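Long-range contact in bradavidin 2 (Bradyrhizobium japonicum, PDB 4GGR), which probably binds biotin, as a secreted bacterial member of the avidin family: residues T89-F94 against S103-G108. Residues are numbered along the deposited sequence; the frame is centred on the assembly and turned at random. Where two conformers were deposited one is given.
Sequences TSWTLF and SRLKGG
Trp91 pairs with Gly107, and Leu93 with Leu105, as the hydrogen-bonded pairs of an antiparallel ladder. The two strands form the last hairpin of the eight-stranded avidin barrel. The N-to-C directions of the two segments are 164° apart, close to antiparallel, and their axes approach to 4.5 Å. Trp91 N donates to Gly107 O at 2.7 Å, and Gly107 N returns a bond to Trp91 O. Leu93 and Leu105 exchange an equivalent pair of bonds. Trp91, Leu93 and Leu105 share one face of the sheet; Thr92, Phe94, Arg104 and Lys106 share the other. The indole is folded over the neighbouring strand, with CG between the backbone N and the carbonyl carbon (chi1 52°). One ring face lies on the Gly107 backbone, whose CA makes a CH-pi contact 3.8 Å from the centroid of the five-membered ring. Leu93 CD2 meets Leu105 CD2 at 3.8 Å, and both leucines touch Phe45. Leu93 also lies beside Ser74, a biotin-binding residue. On the other face, Thr92 CG2 packs against Lys106 CG, and the bent lysine chain brings NZ back to the same methyl. Phe94 lies alongside Arg104, with CD2 3.8 Å from Arg104 CB. The Trp91 ring also meets that of Trp78 on strand 74-80. Without the indole, as with an alanine here, Gly107 would probably lose its cover and Trp78 its ring partner, and Gly108 O would be left without its bond from NE1. That bond is weak, 3.2 Å from Trp91 NE1 to Gly108 O at the indole edge, and the same oxygen accepts another from Arg20 NH2.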
ATOM      1  N   THR A  89      -5.829  -4.148  -6.556  1.00 26.59           N
ATOM      2  CA  THR A  89      -4.539  -4.712  -6.167  1.00 25.94           C
ATOM      3  C   THR A  89      -4.731  -6.052  -5.486  1.00 25.91           C
ATOM      4  O   THR A  89      -5.823  -6.371  -4.928  1.00 24.64           O
ATOM      5  CB  THR A  89      -3.798  -3.788  -5.120  1.00 25.40           C
ATOM      6  OG1 THR A  89      -4.648  -3.569  -3.976  1.00 27.78           O
ATOM      7  CG2 THR A  89      -3.471  -2.467  -5.678  1.00 20.94           C
ATOM      8  N   SER A  90      -3.683  -6.854  -5.530  1.00 25.13           N
ATOM      9  CA  SER A  90      -3.553  -7.929  -4.562  0.50 25.67           C
ATOM     10  C   SER A  90      -2.364  -7.647  -3.656  1.00 25.89           C
ATOM     11  O   SER A  90      -1.370  -7.067  -4.079  1.00 24.79           O
ATOM     12  CB  SER A  90      -3.456  -9.305  -5.233  0.50 26.50           C
ATOM     13  OG  SER A  90      -4.743  -9.919  -5.263  0.50 27.38           O
ATOM     14  N   TRP A  91      -2.478  -8.026  -2.382  1.00 25.24           N
ATOM     15  CA  TRP A  91      -1.382  -7.762  -1.447  1.00 25.53           C
ATOM     16  C   TRP A  91      -0.950  -9.009  -0.708  1.00 26.16           C
ATOM     17  O   TRP A  91      -1.730  -9.953  -0.538  1.00 26.41           O
ATOM     18  CB  TRP A  91      -1.748  -6.670  -0.441  1.00 25.37           C
ATOM     19  CG  TRP A  91      -3.052  -6.904   0.290  1.00 24.37           C
ATOM     20  CD1 TRP A  91      -4.281  -6.418  -0.077  1.00 25.34           C
ATOM     21  CD2 TRP A  91      -3.262  -7.624   1.530  1.00 25.87           C
ATOM     22  NE1 TRP A  91      -5.243  -6.820   0.834  1.00 23.02           N
ATOM     23  CE2 TRP A  91      -4.645  -7.565   1.818  1.00 23.91           C
ATOM     24  CE3 TRP A  91      -2.423  -8.341   2.395  1.00 22.79           C
ATOM     25  CZ2 TRP A  91      -5.205  -8.176   2.954  1.00 24.68           C
ATOM     26  CZ3 TRP A  91      -2.952  -8.954   3.475  1.00 24.58           C
ATOM     27  CH2 TRP A  91      -4.353  -8.866   3.768  1.00 25.08           C
ATOM     28  N   THR A  92       0.299  -8.998  -0.265  1.00 26.98           N
ATOM     29  CA  THR A  92       0.807 -10.012   0.638  1.00 27.79           C
ATOM     30  C   THR A  92       1.515  -9.316   1.802  1.00 27.89           C
ATOM     31  O   THR A  92       2.400  -8.495   1.598  1.00 25.93           O
ATOM     32  CB  THR A  92       1.834 -10.865  -0.064  1.00 29.22           C
ATOM     33  OG1 THR A  92       3.010 -10.068  -0.243  1.00 35.30           O
ATOM     34  CG2 THR A  92       1.331 -11.273  -1.421  1.00 28.84           C
ATOM     35  N   LEU A  93       1.115  -9.653   3.025  1.00 27.96           N
ATOM     36  CA  LEU A  93       1.669  -9.077   4.225  1.00 28.04           C
ATOM     37  C   LEU A  93       2.596 -10.119   4.871  1.00 29.80           C
ATOM     38  O   LEU A  93       2.248 -11.303   4.931  1.00 29.22           O
ATOM     39  CB  LEU A  93       0.521  -8.755   5.159  1.00 27.96           C
ATOM     40  CG  LEU A  93       0.823  -8.672   6.630  1.00 29.84           C
ATOM     41  CD1 LEU A  93       1.425  -7.341   6.887  1.00 31.69           C
ATOM     42  CD2 LEU A  93      -0.504  -8.814   7.411  1.00 31.78           C
ATOM     43  N   PHE A  94       3.789  -9.696   5.282  1.00 29.95           N
ATOM     44  CA  PHE A  94       4.698 -10.562   6.024  1.00 32.10           C
ATOM     45  C   PHE A  94       4.915  -9.910   7.358  1.00 33.19           C
ATOM     46  O   PHE A  94       5.136  -8.711   7.417  1.00 32.01           O
ATOM     47  CB  PHE A  94       6.051 -10.645   5.343  1.00 32.49           C
ATOM     48  CG  PHE A  94       6.034 -11.392   4.075  1.00 34.25           C
ATOM     49  CD1 PHE A  94       5.736 -10.746   2.880  1.00 35.18           C
ATOM     50  CD2 PHE A  94       6.311 -12.751   4.065  1.00 35.61           C
ATOM     51  CE1 PHE A  94       5.707 -11.443   1.696  1.00 36.03           C
ATOM     52  CE2 PHE A  94       6.297 -13.462   2.883  1.00 37.18           C
ATOM     53  CZ  PHE A  94       6.001 -12.806   1.694  1.00 37.35           C
ATOM     54  N   SER A 103       5.057 -15.136   9.468  1.00 39.02           N
ATOM     55  CA  SER A 103       3.710 -15.408   9.046  1.00 38.45           C
ATOM     56  C   SER A 103       3.420 -14.524   7.859  1.00 37.88           C
ATOM     57  O   SER A 103       3.932 -13.416   7.769  1.00 37.27           O
ATOM     58  CB  SER A 103       2.765 -15.088  10.176  1.00 38.32           C
ATOM     59  OG  SER A 103       3.230 -15.677  11.376  1.00 41.27           O
ATOM     60  N   ARG A 104       2.633 -15.027   6.926  1.00 37.05           N
ATOM     61  CA  ARG A 104       2.225 -14.196   5.830  1.00 37.26           C
ATOM     62  C   ARG A 104       0.720 -14.231   5.642  1.00 36.18           C
ATOM     63  O   ARG A 104       0.084 -15.185   6.042  1.00 36.54           O
ATOM     64  CB  ARG A 104       2.975 -14.571   4.570  1.00 37.45           C
ATOM     65  CG  ARG A 104       2.450 -15.735   3.857  1.00 40.77           C
ATOM     66  CD  ARG A 104       3.105 -15.799   2.500  1.00 44.16           C
ATOM     67  NE  ARG A 104       2.713 -17.031   1.824  1.00 49.62           N
ATOM     68  CZ  ARG A 104       3.207 -18.242   2.094  1.00 52.71           C
ATOM     69  NH1 ARG A 104       4.144 -18.413   3.032  1.00 53.15           N
ATOM     70  NH2 ARG A 104       2.755 -19.290   1.415  1.00 53.94           N
ATOM     71  N   LEU A 105       0.162 -13.186   5.035  1.00 35.04           N
ATOM     72  CA  LEU A 105      -1.286 -13.065   4.859  1.00 34.04           C
ATOM     73  C   LEU A 105      -1.496 -12.466   3.483  1.00 32.74           C
ATOM     74  O   LEU A 105      -0.685 -11.651   3.042  1.00 31.58           O
ATOM     75  CB  LEU A 105      -1.832 -12.131   5.923  1.00 34.60           C
ATOM     76  CG  LEU A 105      -3.243 -12.214   6.473  1.00 38.67           C
ATOM     77  CD1 LEU A 105      -3.737 -13.655   6.683  1.00 42.43           C
ATOM     78  CD2 LEU A 105      -3.258 -11.449   7.791  1.00 40.93           C
ATOM     79  N   LYS A 106      -2.536 -12.887   2.779  1.00 30.47           N
ATOM     80  CA  LYS A 106      -2.756 -12.365   1.428  1.00 30.62           C
ATOM     81  C   LYS A 106      -4.191 -11.902   1.253  1.00 30.10           C
ATOM     82  O   LYS A 106      -5.091 -12.374   1.962  1.00 29.45           O
ATOM     83  CB  LYS A 106      -2.431 -13.415   0.385  1.00 31.05           C
ATOM     84  CG  LYS A 106      -0.962 -13.835   0.359  1.00 33.74           C
ATOM     85  CD  LYS A 106      -0.806 -15.144  -0.339  1.00 35.40           C
ATOM     86  CE  LYS A 106      -0.319 -14.947  -1.745  1.00 39.52           C
ATOM     87  NZ  LYS A 106       1.140 -15.229  -1.755  1.00 42.25           N
ATOM     88  N   GLY A 107      -4.412 -10.980   0.313  1.00 29.02           N
ATOM     89  CA  GLY A 107      -5.740 -10.442   0.116  1.00 27.65           C
ATOM     90  C   GLY A 107      -5.758  -9.514  -1.062  1.00 27.47           C
ATOM     91  O   GLY A 107      -4.760  -9.397  -1.789  1.00 27.13           O
ATOM     92  N   GLY A 108      -6.904  -8.888  -1.288  1.00 27.06           N
ATOM     93  CA  GLY A 108      -7.072  -7.959  -2.403  1.00 27.57           C
ATOM     94  C   GLY A 108      -7.521  -6.614  -1.846  1.00 28.29           C
ATOM     95  O   GLY A 108      -8.028  -6.547  -0.737  1.00 29.46           O
TER